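Local coordinates for Lin1840 protein (Listeria innocua serovar 6a, PDB 4ZOC) that probably hydrolyses terminal, non-reducing beta-D-glucosyl residues to release beta-D-glucose and takes part in beta-1,2-glucan metabolism in Listeria innocua, at residues C22-P27 against L300-T305; G475-I480 against N506-E511; H625-I630 against T675-L680. The protein carries 2 engineered substitutions. One frame throughout, in Å; residues are numbered along the deposited sequence.

The three contacts follow one another along the chain without overlapping, each in a different part of this glycoside hydrolase family 3 enzyme. Interaction 1 closes the TIM barrel by pairing its first and last strands, 23-25 and 301-302. Interaction 2 ties the loops after strands 459-465 and 500-505, neighbours in the sheet of the family's C-terminal domain. Interaction 3 pairs strands 624-632 and 673-680 in one sheet of the fibronectin type III-like sandwich. Centres of interactions 1 and 2 are about 32 Å apart, those of 2 and 3 about 37 Å, and those of 1 and 3, on opposite sides of the chain's centre, about 49 Å. Each contact is internal to one domain, and none touches another.

Interaction 1 (C22-P27 against L300-T305); sequences CLQLSP and LEMMTT
Leu23 lies beside Glu301 and Gln24 beside Met302 in a short parallel pairing, with CA atoms 5.1 and 5.0 Å apart respectively. Three backbone bonds stitch it together: Glu301 N to Cys22 O (2.9 Å), Gln24 N to Glu301 O (3.1 Å) and Met303 N to Gln24 O (3.0 Å), the last more bent than the others. Met303 then takes up a left-handed backbone conformation (phi 66°), which ends the pairing and sends the chain toward helix 306-316.

On the face of Gln24 and Met302 the two side chains run side by side in the same direction. Met302 is extended as far as SD: CG lies against Gln24 OE1, and the fold at the last torsion (chi3 -64°) brings CE back to the same oxygen. That buried oxygen has no hydrogen-bonding partner in the model, whereas NE2 of the same amide bonds Ser59 OG. Leu300 crosses Gln24 at about a right angle and presses CD1 against the backbone of 22-27, 3.5 Å from Leu23 C. Met303, bent at chi2 and chi3, brings SD to Ser26 N (3.4 Å), which makes a weak hydrogen bond to it, and packs against Leu25 CD2. On the other face Leu23 CD1 lies 3.3 Å from Thr304 O, and the Glu301 carboxylate takes the backbone N-H groups of Cys306 and Tyr307.

This join sets the first barrel strand against the last. Met302 and Met303 touch Trp271 of the glucose pocket, strand 59-61 flanks 23-25 on its other edge, Ile268 of strand 266-268 meets Gln24, Leu300 and Met302, and helix 322-338 packs on Cys22 and Leu300.

Interaction 2 (G475-I480 against N506-E511); sequences GSLATI and NGRPLE
Leu477 CD1 sits over one face of the Arg508 guanidinium, off-centre on the NH1 side and 3.5 Å from NH1, while Gly475 O meets the group at its edge. The two loops leave the C-terminal ends of adjacent parallel strands, 459-465 and 500-505, of the mixed sheet in the family 3 C-terminal domain. Arg508 NH2 bonds Gly475 O at 2.8 Å in the guanidinium plane, but the bond is bent (138° at the hydrogen). A bend at chi3 (59°) turns the head of Arg508 across Leu477 at about a right angle.

Further partners fix the orientation of the group: Glu466 in a salt bridge and Trp470 O, both at NH1, with Pro145 O and Arg146 O from the family's N-terminal region taking NE and NH2. The loop is also an interface, since Asp589 of the second subunit accepts the backbone N-H groups of Ala478 and Thr479.

Ile480 wedges in beyond the arginine, its CG2 4.1 Å from Arg508 CD and its CD1 3.9 Å from the buried Pro509 O. Finally, Glu511 N donates to Ile480 O at 2.8 Å, nearly along the C=O axis, while Leu510 CD2 packs against that same oxygen at 3.5 Å.

Interaction 3 (H625-I630 against T675-L680); sequences HVEVTI and TVTFEL
In the fibronectin type III-like beta sandwich, the antiparallel strands holding 625-630 and 675-680 lie edge to edge, and Val626 faces Phe678 across them. Their axes come within 4.6 Å, with their directions 160° apart. Val626 and Phe678 form a hydrogen-bonded pair, Val626 N to Phe678 O at 2.9 Å and Phe678 N to Val626 O at 2.6 Å; Val628 and Val676 form the next, with both N-O distances, Val628 N to Val676 O and Val676 N to Val628 O, at 2.8 Å. Between and beyond these lie the non-hydrogen-bonded pairs, where CA-H groups of His625, Glu627, Thr675 and Thr677 lean on the same carbonyl oxygens.

The valines and Phe678 share one face. Phe678, with CG anti to its carbonyl carbon (chi1 -57°), leans its ring obliquely back toward the start of its strand, so that Val628 CG2 meets its edge, 4.0 Å from CE2. Val626 CG2 reaches Leu680 CD1.

The other face is more open and polar. Thr629 OG1 and Thr675 OG1 share a hydrogen bond of 3.2 Å, while Thr675 CG2 packs on Glu627 CG at 3.5 Å. His625 and Glu679 extend side by side, ring and carboxylate planes 23° apart, but His625 NE2 and Glu679 OE1 stay 4.1 Å apart, without a bond; Glu679 OE1 instead bonds Ser623 OG, and Glu627 OE2 bonds Ser612 OG.

Strand 607-611 completes the sheet beyond 624-632. The valine and phenylalanine face packs on strands 638-648, 659-668 and 699-706 of the opposing sheet, the two-layered core characteristic of a fibronectin type III-like sandwich.

Interaction 1 (C22-P27 against L300-T305)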
ATOM      1  N   CYS A  22     -16.968  33.917  -1.436  1.00  9.93           N
ATOM      2  CA  CYS A  22     -16.233  32.667  -1.529  1.00 10.07           C
ATOM      3  C   CYS A  22     -15.633  32.169  -0.202  1.00 12.32           C
ATOM      4  O   CYS A  22     -14.760  31.293  -0.229  1.00 12.79           O
ATOM      5  CB  CYS A  22     -15.103  32.774  -2.586  1.00 11.94           C
ATOM      6  SG  CYS A  22     -15.745  33.164  -4.234  1.00 13.25           S
ATOM      7  N   LEU A  23     -16.122  32.706   0.928  1.00  9.18           N
ATOM      8  CA  LEU A  23     -15.715  32.336   2.260  1.00  9.47           C
ATOM      9  C   LEU A  23     -16.871  31.684   3.060  1.00 11.06           C
ATOM     10  O   LEU A  23     -18.003  32.165   3.068  1.00 11.36           O
ATOM     11  CB  LEU A  23     -15.236  33.544   2.981  1.00  9.22           C
ATOM     12  CG  LEU A  23     -14.864  33.342   4.444  1.00  9.52           C
ATOM     13  CD1 LEU A  23     -13.599  32.554   4.614  1.00 11.09           C
ATOM     14  CD2 LEU A  23     -14.770  34.693   5.072  1.00 10.90           C
ATOM     15  N   GLN A  24     -16.550  30.588   3.723  1.00  9.55           N
ATOM     16  CA  GLN A  24     -17.450  29.920   4.662  1.00  8.60           C
ATOM     17  C   GLN A  24     -16.899  29.962   6.078  1.00  8.08           C
ATOM     18  O   GLN A  24     -15.716  29.654   6.310  1.00  9.36           O
ATOM     19  CB  GLN A  24     -17.707  28.454   4.233  1.00  9.15           C
ATOM     20  CG  GLN A  24     -18.745  27.735   5.041  1.00  8.21           C
ATOM     21  CD  GLN A  24     -18.879  26.332   4.559  1.00  8.98           C
ATOM     22  OE1 GLN A  24     -17.915  25.516   4.666  1.00  9.59           O
ATOM     23  NE2 GLN A  24     -20.036  26.015   3.978  1.00  8.21           N
ATOM     24  N   LEU A  25     -17.793  30.330   7.021  1.00  8.69           N
ATOM     25  CA  LEU A  25     -17.450  30.495   8.434  1.00  9.14           C
ATOM     26  C   LEU A  25     -18.325  29.706   9.374  1.00  9.05           C
ATOM     27  O   LEU A  25     -19.471  29.442   9.056  1.00  9.32           O
ATOM     28  CB  LEU A  25     -17.478  31.971   8.829  1.00 10.54           C
ATOM     29  CG  LEU A  25     -16.572  32.838   8.044  1.00 10.38           C
ATOM     30  CD1 LEU A  25     -16.865  34.269   8.526  1.00 14.11           C
ATOM     31  CD2 LEU A  25     -15.115  32.538   8.223  1.00 13.31           C
ATOM     32  N   SER A  26     -17.775  29.380  10.557  1.00 10.27           N
ATOM     33  CA  SER A  26     -18.551  28.777  11.631  1.00 11.75           C
ATOM     34  C   SER A  26     -19.599  29.796  12.110  1.00 12.23           C
ATOM     35  O   SER A  26     -19.366  31.014  11.959  1.00 13.18           O
ATOM     36  CB  SER A  26     -17.632  28.446  12.775  1.00 13.48           C
ATOM     37  OG  SER A  26     -16.813  27.334  12.431  1.00 13.05           O
ATOM     38  N   PRO A  27     -20.716  29.340  12.700  1.00 11.15           N
ATOM     39  CA  PRO A  27     -21.815  30.291  12.940  1.00 11.27           C
ATOM     40  C   PRO A  27     -21.494  31.422  13.934  1.00 13.80           C
ATOM     41  O   PRO A  27     -22.057  32.558  13.856  1.00 14.51           O
ATOM     42  CB  PRO A  27     -22.922  29.423  13.500  1.00 11.57           C
ATOM     43  CG  PRO A  27     -22.219  28.165  14.035  1.00 12.10           C
ATOM     44  CD  PRO A  27     -21.122  27.964  13.002  1.00 13.05           C
ATOM     45  N   LEU A 300     -15.326  27.931  -2.873  1.00 10.07           N
ATOM     46  CA  LEU A 300     -15.718  28.245  -1.466  1.00  8.39           C
ATOM     47  C   LEU A 300     -14.690  27.681  -0.535  1.00  8.64           C
ATOM     48  O   LEU A 300     -14.506  26.453  -0.527  1.00  9.08           O
ATOM     49  CB  LEU A 300     -17.123  27.661  -1.215  1.00  8.66           C
ATOM     50  CG  LEU A 300     -17.780  27.978   0.132  1.00 10.04           C
ATOM     51  CD1 LEU A 300     -17.786  29.485   0.486  1.00 10.34           C
ATOM     52  CD2 LEU A 300     -19.162  27.299   0.225  1.00 10.30           C
ATOM     53  N   GLU A 301     -14.019  28.563   0.196  1.00  8.33           N
ATOM     54  CA  GLU A 301     -12.932  28.247   1.096  1.00  9.08           C
ATOM     55  C   GLU A 301     -13.480  28.033   2.493  1.00  9.35           C
ATOM     56  O   GLU A 301     -14.046  28.945   3.100  1.00 10.54           O
ATOM     57  CB  GLU A 301     -11.885  29.354   1.097  1.00  9.58           C
ATOM     58  CG  GLU A 301     -10.714  29.078   2.046  1.00  9.66           C
ATOM     59  CD  GLU A 301      -9.563  29.946   1.850  1.00  8.87           C
ATOM     60  OE1 GLU A 301      -9.694  30.927   1.090  1.00  9.81           O
ATOM     61  OE2 GLU A 301      -8.520  29.683   2.516  1.00 10.60           O
ATOM     62  N   MET A 302     -13.351  26.784   2.963  1.00 10.28           N
ATOM     63  CA  MET A 302     -13.941  26.432   4.222  1.00  7.93           C
ATOM     64  C   MET A 302     -13.017  26.804   5.406  1.00  8.76           C
ATOM     65  O   MET A 302     -12.014  26.114   5.694  1.00  7.41           O
ATOM     66  CB  MET A 302     -14.209  24.917   4.249  1.00  8.41           C
ATOM     67  CG  MET A 302     -14.842  24.466   5.554  1.00  9.65           C
ATOM     68  SD  MET A 302     -15.195  22.692   5.712  1.00  9.51           S
ATOM     69  CE  MET A 302     -16.423  22.421   4.427  1.00  8.41           C
ATOM     70  N   MET A 303     -13.326  27.933   6.082  1.00  9.31           N
ATOM     71  CA  MET A 303     -12.667  28.294   7.398  1.00  9.90           C
ATOM     72  C   MET A 303     -11.191  28.624   7.413  1.00  9.29           C
ATOM     73  O   MET A 303     -10.527  28.626   8.420  1.00 10.89           O
ATOM     74  CB  MET A 303     -13.027  27.264   8.434  1.00 11.18           C
ATOM     75  CG  MET A 303     -14.383  27.576   9.072  1.00 11.83           C
ATOM     76  SD  MET A 303     -14.396  29.172   9.987  1.00 13.61           S
ATOM     77  CE  MET A 303     -13.437  28.735  11.438  1.00 14.27           C
ATOM     78  N   THR A 304     -10.701  29.036   6.254  1.00  9.84           N
ATOM     79  CA  THR A 304      -9.371  29.676   6.107  1.00  9.17           C
ATOM     80  C   THR A 304      -9.537  30.945   5.266  1.00 10.44           C
ATOM     81  O   THR A 304     -10.611  31.176   4.686  1.00 10.73           O
ATOM     82  CB  THR A 304      -8.262  28.689   5.583  1.00  9.00           C
ATOM     83  OG1 THR A 304      -8.719  28.005   4.385  1.00  9.10           O
ATOM     84  CG2 THR A 304      -7.950  27.715   6.655  1.00  9.46           C
ATOM     85  N   THR A 305      -8.459  31.735   5.246  1.00 12.09           N
ATOM     86  CA  THR A 305      -8.463  33.097   4.866  1.00 13.33           C
ATOM     87  C   THR A 305      -7.593  33.415   3.668  1.00 12.46           C
ATOM     88  O   THR A 305      -7.365  34.574   3.436  1.00 16.20           O
ATOM     89  CB  THR A 305      -8.045  33.983   6.030  1.00 16.12           C
ATOM     90  OG1 THR A 305      -6.717  33.665   6.421  1.00 19.25           O
ATOM     91  CG2 THR A 305      -8.938  33.782   7.253  1.00 16.47           C
TER

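Interaction 2 (G475-I480 against N506-E511)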
ATOM      1  N   GLY A 475      -8.599   9.176  13.196  1.00 10.20           N
ATOM      2  CA  GLY A 475      -8.680   7.988  14.044  1.00  6.60           C
ATOM      3  C   GLY A 475      -8.046   6.776  13.351  1.00  7.08           C
ATOM      4  O   GLY A 475      -8.706   5.790  13.080  1.00  7.27           O
ATOM      5  N   SER A 476      -6.777   6.880  12.994  1.00  7.93           N
ATOM      6  CA  SER A 476      -6.075   5.801  12.334  1.00  7.00           C
ATOM      7  C   SER A 476      -5.500   4.866  13.384  1.00  7.14           C
ATOM      8  O   SER A 476      -4.787   5.353  14.334  1.00  5.71           O
ATOM      9  CB  SER A 476      -4.906   6.385  11.507  1.00  6.87           C
ATOM     10  OG  SER A 476      -5.372   7.057  10.327  1.00  8.19           O
ATOM     11  N   LEU A 477      -5.623   3.569  13.103  1.00  7.77           N
ATOM     12  CA  LEU A 477      -5.040   2.545  13.925  1.00  8.32           C
ATOM     13  C   LEU A 477      -4.081   1.733  13.131  1.00  8.49           C
ATOM     14  O   LEU A 477      -4.487   1.087  12.163  1.00  9.01           O
ATOM     15  CB  LEU A 477      -6.062   1.591  14.490  1.00  9.25           C
ATOM     16  CG  LEU A 477      -7.011   1.932  15.545  1.00 11.61           C
ATOM     17  CD1 LEU A 477      -7.821   0.675  15.942  1.00 11.79           C
ATOM     18  CD2 LEU A 477      -6.175   2.455  16.707  1.00 12.91           C
ATOM     19  N   ALA A 478      -2.827   1.698  13.537  1.00  7.46           N
ATOM     20  CA  ALA A 478      -1.888   0.828  12.833  1.00  7.62           C
ATOM     21  C   ALA A 478      -2.160  -0.634  12.967  1.00  9.03           C
ATOM     22  O   ALA A 478      -1.981  -1.380  11.970  1.00 11.24           O
ATOM     23  CB  ALA A 478      -0.464   1.144  13.242  1.00  8.02           C
ATOM     24  N   THR A 479      -2.724  -1.067  14.094  1.00  7.38           N
ATOM     25  CA  THR A 479      -3.120  -2.463  14.269  1.00  7.50           C
ATOM     26  C   THR A 479      -4.621  -2.517  14.471  1.00  6.89           C
ATOM     27  O   THR A 479      -5.200  -1.874  15.383  1.00  6.80           O
ATOM     28  CB  THR A 479      -2.407  -3.075  15.477  1.00  7.54           C
ATOM     29  OG1 THR A 479      -0.980  -2.928  15.288  1.00  7.49           O
ATOM     30  CG2 THR A 479      -2.786  -4.484  15.708  1.00  8.12           C
ATOM     31  N   ILE A 480      -5.293  -3.218  13.565  1.00  6.99           N
ATOM     32  CA  ILE A 480      -6.753  -3.209  13.556  1.00  6.53           C
ATOM     33  C   ILE A 480      -7.331  -4.299  14.490  1.00  7.06           C
ATOM     34  O   ILE A 480      -8.006  -5.273  14.044  1.00  5.55           O
ATOM     35  CB  ILE A 480      -7.321  -3.344  12.115  1.00  5.76           C
ATOM     36  CG1 ILE A 480      -6.739  -4.545  11.394  1.00  5.91           C
ATOM     37  CG2 ILE A 480      -7.008  -2.073  11.345  1.00  7.82           C
ATOM     38  CD1 ILE A 480      -7.742  -5.163  10.449  1.00  5.94           C
ATOM     39  N   ASN A 506     -18.500  -1.421  16.275  1.00  7.48           N
ATOM     40  CA  ASN A 506     -17.255  -1.000  15.716  1.00  6.05           C
ATOM     41  C   ASN A 506     -17.454  -0.211  14.428  1.00  6.63           C
ATOM     42  O   ASN A 506     -18.485  -0.312  13.833  1.00  6.18           O
ATOM     43  CB  ASN A 506     -16.314  -2.177  15.448  1.00  6.32           C
ATOM     44  CG  ASN A 506     -16.913  -3.255  14.617  1.00  7.42           C
ATOM     45  OD1 ASN A 506     -17.962  -3.786  14.974  1.00  8.78           O
ATOM     46  ND2 ASN A 506     -16.259  -3.641  13.501  1.00  7.22           N
ATOM     47  N   GLY A 507     -16.414   0.567  14.028  1.00  5.49           N
ATOM     48  CA  GLY A 507     -16.475   1.416  12.848  1.00  6.26           C
ATOM     49  C   GLY A 507     -15.593   0.984  11.727  1.00  5.83           C
ATOM     50  O   GLY A 507     -15.495   1.692  10.741  1.00  8.35           O
ATOM     51  N   ARG A 508     -14.884  -0.138  11.875  1.00  6.51           N
ATOM     52  CA  ARG A 508     -13.909  -0.664  10.859  1.00  5.83           C
ATOM     53  C   ARG A 508     -13.876  -2.161  10.948  1.00  6.37           C
ATOM     54  O   ARG A 508     -14.144  -2.699  12.008  1.00  6.17           O
ATOM     55  CB  ARG A 508     -12.449  -0.160  11.093  1.00  6.59           C
ATOM     56  CG  ARG A 508     -11.984  -0.378  12.551  1.00  6.80           C
ATOM     57  CD  ARG A 508     -10.496  -0.402  12.775  1.00  5.95           C
ATOM     58  NE  ARG A 508      -9.931   0.856  12.336  1.00  6.24           N
ATOM     59  CZ  ARG A 508      -9.976   1.981  13.050  1.00  6.69           C
ATOM     60  NH1 ARG A 508     -10.557   2.001  14.225  1.00  7.41           N
ATOM     61  NH2 ARG A 508      -9.414   3.076  12.600  1.00  8.42           N
ATOM     62  N   PRO A 509     -13.550  -2.865   9.822  1.00  6.16           N
ATOM     63  CA  PRO A 509     -13.076  -4.269   9.962  1.00  6.01           C
ATOM     64  C   PRO A 509     -11.998  -4.365  11.006  1.00  7.52           C
ATOM     65  O   PRO A 509     -11.164  -3.427  11.190  1.00  6.83           O
ATOM     66  CB  PRO A 509     -12.490  -4.549   8.583  1.00  6.47           C
ATOM     67  CG  PRO A 509     -13.322  -3.645   7.636  1.00  5.77           C
ATOM     68  CD  PRO A 509     -13.363  -2.395   8.430  1.00  6.10           C
ATOM     69  N   LEU A 510     -12.032  -5.469  11.734  1.00  6.68           N
ATOM     70  CA  LEU A 510     -11.071  -5.718  12.812  1.00  6.69           C
ATOM     71  C   LEU A 510     -10.558  -7.144  12.615  1.00  5.54           C
ATOM     72  O   LEU A 510     -11.211  -7.955  11.916  1.00  5.37           O
ATOM     73  CB  LEU A 510     -11.719  -5.600  14.184  1.00  6.29           C
ATOM     74  CG  LEU A 510     -11.993  -4.150  14.596  1.00  5.43           C
ATOM     75  CD1 LEU A 510     -13.065  -4.228  15.662  1.00  5.93           C
ATOM     76  CD2 LEU A 510     -10.740  -3.356  14.957  1.00  6.01           C
ATOM     77  N   GLU A 511      -9.512  -7.477  13.328  1.00  5.73           N
ATOM     78  CA  GLU A 511      -9.065  -8.881  13.447  1.00  6.64           C
ATOM     79  C   GLU A 511     -10.011  -9.662  14.402  1.00  6.58           C
ATOM     80  O   GLU A 511     -10.023  -9.459  15.628  1.00 10.01           O
ATOM     81  CB  GLU A 511      -7.649  -8.962  13.993  1.00  6.81           C
ATOM     82  CG  GLU A 511      -6.571  -8.260  13.194  1.00  6.83           C
ATOM     83  CD  GLU A 511      -5.151  -8.473  13.736  1.00  7.54           C
ATOM     84  OE1 GLU A 511      -4.932  -9.354  14.643  1.00  7.77           O
ATOM     85  OE2 GLU A 511      -4.249  -7.753  13.254  1.00  8.58           O
TER

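Interaction 3 (H625-I630 against T675-L680)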
ATOM      1  N   HIS A 625     -28.976 -10.363 -20.028  1.00 16.98           N
ATOM      2  CA  HIS A 625     -30.079 -10.491 -19.097  1.00 15.60           C
ATOM      3  C   HIS A 625     -29.970 -11.778 -18.274  1.00 17.21           C
ATOM      4  O   HIS A 625     -29.916 -12.876 -18.807  1.00 21.43           O
ATOM      5  CB  HIS A 625     -31.445 -10.407 -19.785  1.00 20.78           C
ATOM      6  CG  HIS A 625     -31.670  -9.091 -20.439  1.00 22.21           C
ATOM      7  ND1 HIS A 625     -32.224  -8.008 -19.787  1.00 19.67           N
ATOM      8  CD2 HIS A 625     -31.361  -8.669 -21.677  1.00 22.61           C
ATOM      9  CE1 HIS A 625     -32.280  -6.990 -20.615  1.00 17.79           C
ATOM     10  NE2 HIS A 625     -31.731  -7.361 -21.760  1.00 21.67           N
ATOM     11  N   VAL A 626     -29.936 -11.613 -16.962  1.00 14.97           N
ATOM     12  CA  VAL A 626     -29.692 -12.709 -16.038  1.00 15.24           C
ATOM     13  C   VAL A 626     -30.919 -12.856 -15.171  1.00 16.69           C
ATOM     14  O   VAL A 626     -31.366 -11.890 -14.498  1.00 18.89           O
ATOM     15  CB  VAL A 626     -28.446 -12.447 -15.159  1.00 16.66           C
ATOM     16  CG1 VAL A 626     -28.230 -13.615 -14.258  1.00 19.80           C
ATOM     17  CG2 VAL A 626     -27.210 -12.187 -16.017  1.00 16.91           C
ATOM     18  N   GLU A 627     -31.524 -14.035 -15.224  1.00 15.71           N
ATOM     19  CA  GLU A 627     -32.755 -14.292 -14.500  1.00 16.21           C
ATOM     20  C   GLU A 627     -32.496 -15.321 -13.442  1.00 14.01           C
ATOM     21  O   GLU A 627     -31.932 -16.383 -13.714  1.00 16.41           O
ATOM     22  CB  GLU A 627     -33.856 -14.820 -15.458  1.00 20.84           C
ATOM     23  CG  GLU A 627     -35.167 -15.118 -14.739  1.00 21.75           C
ATOM     24  CD  GLU A 627     -36.205 -15.659 -15.685  1.00 25.03           C
ATOM     25  OE1 GLU A 627     -37.089 -14.889 -16.046  1.00 30.00           O
ATOM     26  OE2 GLU A 627     -36.084 -16.833 -16.103  1.00 21.50           O
ATOM     27  N   VAL A 628     -32.898 -15.017 -12.233  1.00 15.60           N
ATOM     28  CA  VAL A 628     -32.556 -15.844 -11.096  1.00 15.68           C
ATOM     29  C   VAL A 628     -33.811 -16.148 -10.300  1.00 14.87           C
ATOM     30  O   VAL A 628     -34.525 -15.259  -9.911  1.00 18.19           O
ATOM     31  CB  VAL A 628     -31.500 -15.206 -10.155  1.00 16.79           C
ATOM     32  CG1 VAL A 628     -31.107 -16.167  -9.044  1.00 19.26           C
ATOM     33  CG2 VAL A 628     -30.245 -14.774 -10.931  1.00 15.44           C
ATOM     34  N   THR A 629     -34.029 -17.425 -10.041  1.00 17.85           N
ATOM     35  CA  THR A 629     -35.145 -17.875  -9.193  1.00 19.63           C
ATOM     36  C   THR A 629     -34.610 -18.271  -7.843  1.00 19.41           C
ATOM     37  O   THR A 629     -33.678 -19.081  -7.708  1.00 21.22           O
ATOM     38  CB  THR A 629     -35.820 -19.098  -9.831  1.00 21.80           C
ATOM     39  OG1 THR A 629     -36.298 -18.693 -11.111  1.00 26.44           O
ATOM     40  CG2 THR A 629     -36.994 -19.550  -9.036  1.00 24.72           C
ATOM     41  N   ILE A 630     -35.203 -17.675  -6.829  1.00 15.96           N
ATOM     42  CA  ILE A 630     -34.755 -17.924  -5.456  1.00 14.61           C
ATOM     43  C   ILE A 630     -35.916 -18.444  -4.634  1.00 13.68           C
ATOM     44  O   ILE A 630     -37.026 -17.956  -4.757  1.00 18.56           O
ATOM     45  CB  ILE A 630     -34.101 -16.680  -4.825  1.00 14.90           C
ATOM     46  CG1 ILE A 630     -33.624 -17.015  -3.404  1.00 15.70           C
ATOM     47  CG2 ILE A 630     -35.025 -15.468  -4.851  1.00 16.72           C
ATOM     48  CD1 ILE A 630     -32.592 -15.997  -2.880  1.00 15.79           C
ATOM     49  N   THR A 675     -38.692 -14.676  -8.621  1.00 24.60           N
ATOM     50  CA  THR A 675     -37.794 -14.598  -9.767  1.00 20.59           C
ATOM     51  C   THR A 675     -37.378 -13.143  -9.929  1.00 20.94           C
ATOM     52  O   THR A 675     -38.241 -12.238  -9.887  1.00 18.66           O
ATOM     53  CB  THR A 675     -38.479 -15.135 -11.031  1.00 22.30           C
ATOM     54  OG1 THR A 675     -38.707 -16.531 -10.835  1.00 31.07           O
ATOM     55  CG2 THR A 675     -37.611 -14.987 -12.213  1.00 22.69           C
ATOM     56  N   VAL A 676     -36.067 -12.898 -10.067  1.00 16.45           N
ATOM     57  CA  VAL A 676     -35.600 -11.513 -10.218  1.00 22.24           C
ATOM     58  C   VAL A 676     -34.747 -11.522 -11.438  1.00 17.74           C
ATOM     59  O   VAL A 676     -34.146 -12.552 -11.811  1.00 21.23           O
ATOM     60  CB  VAL A 676     -34.883 -10.892  -8.956  1.00 27.71           C
ATOM     61  CG1 VAL A 676     -35.871 -10.321  -7.963  1.00 30.15           C
ATOM     62  CG2 VAL A 676     -34.025 -11.875  -8.235  1.00 33.44           C
ATOM     63  N   THR A 677     -34.739 -10.405 -12.118  1.00 19.30           N
ATOM     64  CA  THR A 677     -33.990 -10.323 -13.366  1.00 20.10           C
ATOM     65  C   THR A 677     -33.011  -9.201 -13.266  1.00 17.98           C
ATOM     66  O   THR A 677     -33.277  -8.186 -12.645  1.00 19.96           O
ATOM     67  CB  THR A 677     -34.894 -10.121 -14.605  1.00 25.44           C
ATOM     68  OG1 THR A 677     -35.680  -8.934 -14.401  1.00 36.36           O
ATOM     69  CG2 THR A 677     -35.797 -11.256 -14.750  1.00 24.67           C
ATOM     70  N   PHE A 678     -31.839  -9.395 -13.829  1.00 16.14           N
ATOM     71  CA  PHE A 678     -30.818  -8.315 -13.830  1.00 14.80           C
ATOM     72  C   PHE A 678     -30.416  -8.029 -15.267  1.00 15.76           C
ATOM     73  O   PHE A 678     -30.344  -8.930 -16.054  1.00 21.80           O
ATOM     74  CB  PHE A 678     -29.566  -8.738 -13.048  1.00 16.75           C
ATOM     75  CG  PHE A 678     -29.797  -9.142 -11.643  1.00 15.95           C
ATOM     76  CD1 PHE A 678     -29.901  -8.186 -10.635  1.00 16.32           C
ATOM     77  CD2 PHE A 678     -29.927 -10.469 -11.304  1.00 15.73           C
ATOM     78  CE1 PHE A 678     -30.078  -8.590  -9.340  1.00 17.61           C
ATOM     79  CE2 PHE A 678     -30.097 -10.870 -10.012  1.00 14.72           C
ATOM     80  CZ  PHE A 678     -30.185  -9.927  -9.030  1.00 16.72           C
ATOM     81  N   GLU A 679     -30.152  -6.787 -15.624  1.00 15.84           N
ATOM     82  CA  GLU A 679     -29.585  -6.442 -16.952  1.00 16.13           C
ATOM     83  C   GLU A 679     -28.145  -6.017 -16.752  1.00 16.12           C
ATOM     84  O   GLU A 679     -27.865  -5.034 -16.051  1.00 17.90           O
ATOM     85  CB  GLU A 679     -30.378  -5.300 -17.600  1.00 17.43           C
ATOM     86  CG  GLU A 679     -29.865  -4.952 -19.000  1.00 18.66           C
ATOM     87  CD  GLU A 679     -30.573  -3.825 -19.666  1.00 22.28           C
ATOM     88  OE1 GLU A 679     -30.261  -3.599 -20.829  1.00 27.79           O
ATOM     89  OE2 GLU A 679     -31.424  -3.158 -19.046  1.00 33.90           O
ATOM     90  N   LEU A 680     -27.201  -6.744 -17.343  1.00 15.49           N
ATOM     91  CA  LEU A 680     -25.798  -6.304 -17.280  1.00 15.54           C
ATOM     92  C   LEU A 680     -25.603  -5.675 -18.636  1.00 16.79           C
ATOM     93  O   LEU A 680     -25.569  -6.401 -19.653  1.00 14.82           O
ATOM     94  CB  LEU A 680     -24.853  -7.492 -17.065  1.00 19.14           C
ATOM     95  CG  LEU A 680     -25.139  -8.413 -15.844  1.00 19.60           C
ATOM     96  CD1 LEU A 680     -24.089  -9.448 -15.587  1.00 18.42           C
ATOM     97  CD2 LEU A 680     -25.320  -7.629 -14.624  1.00 21.78           C
TER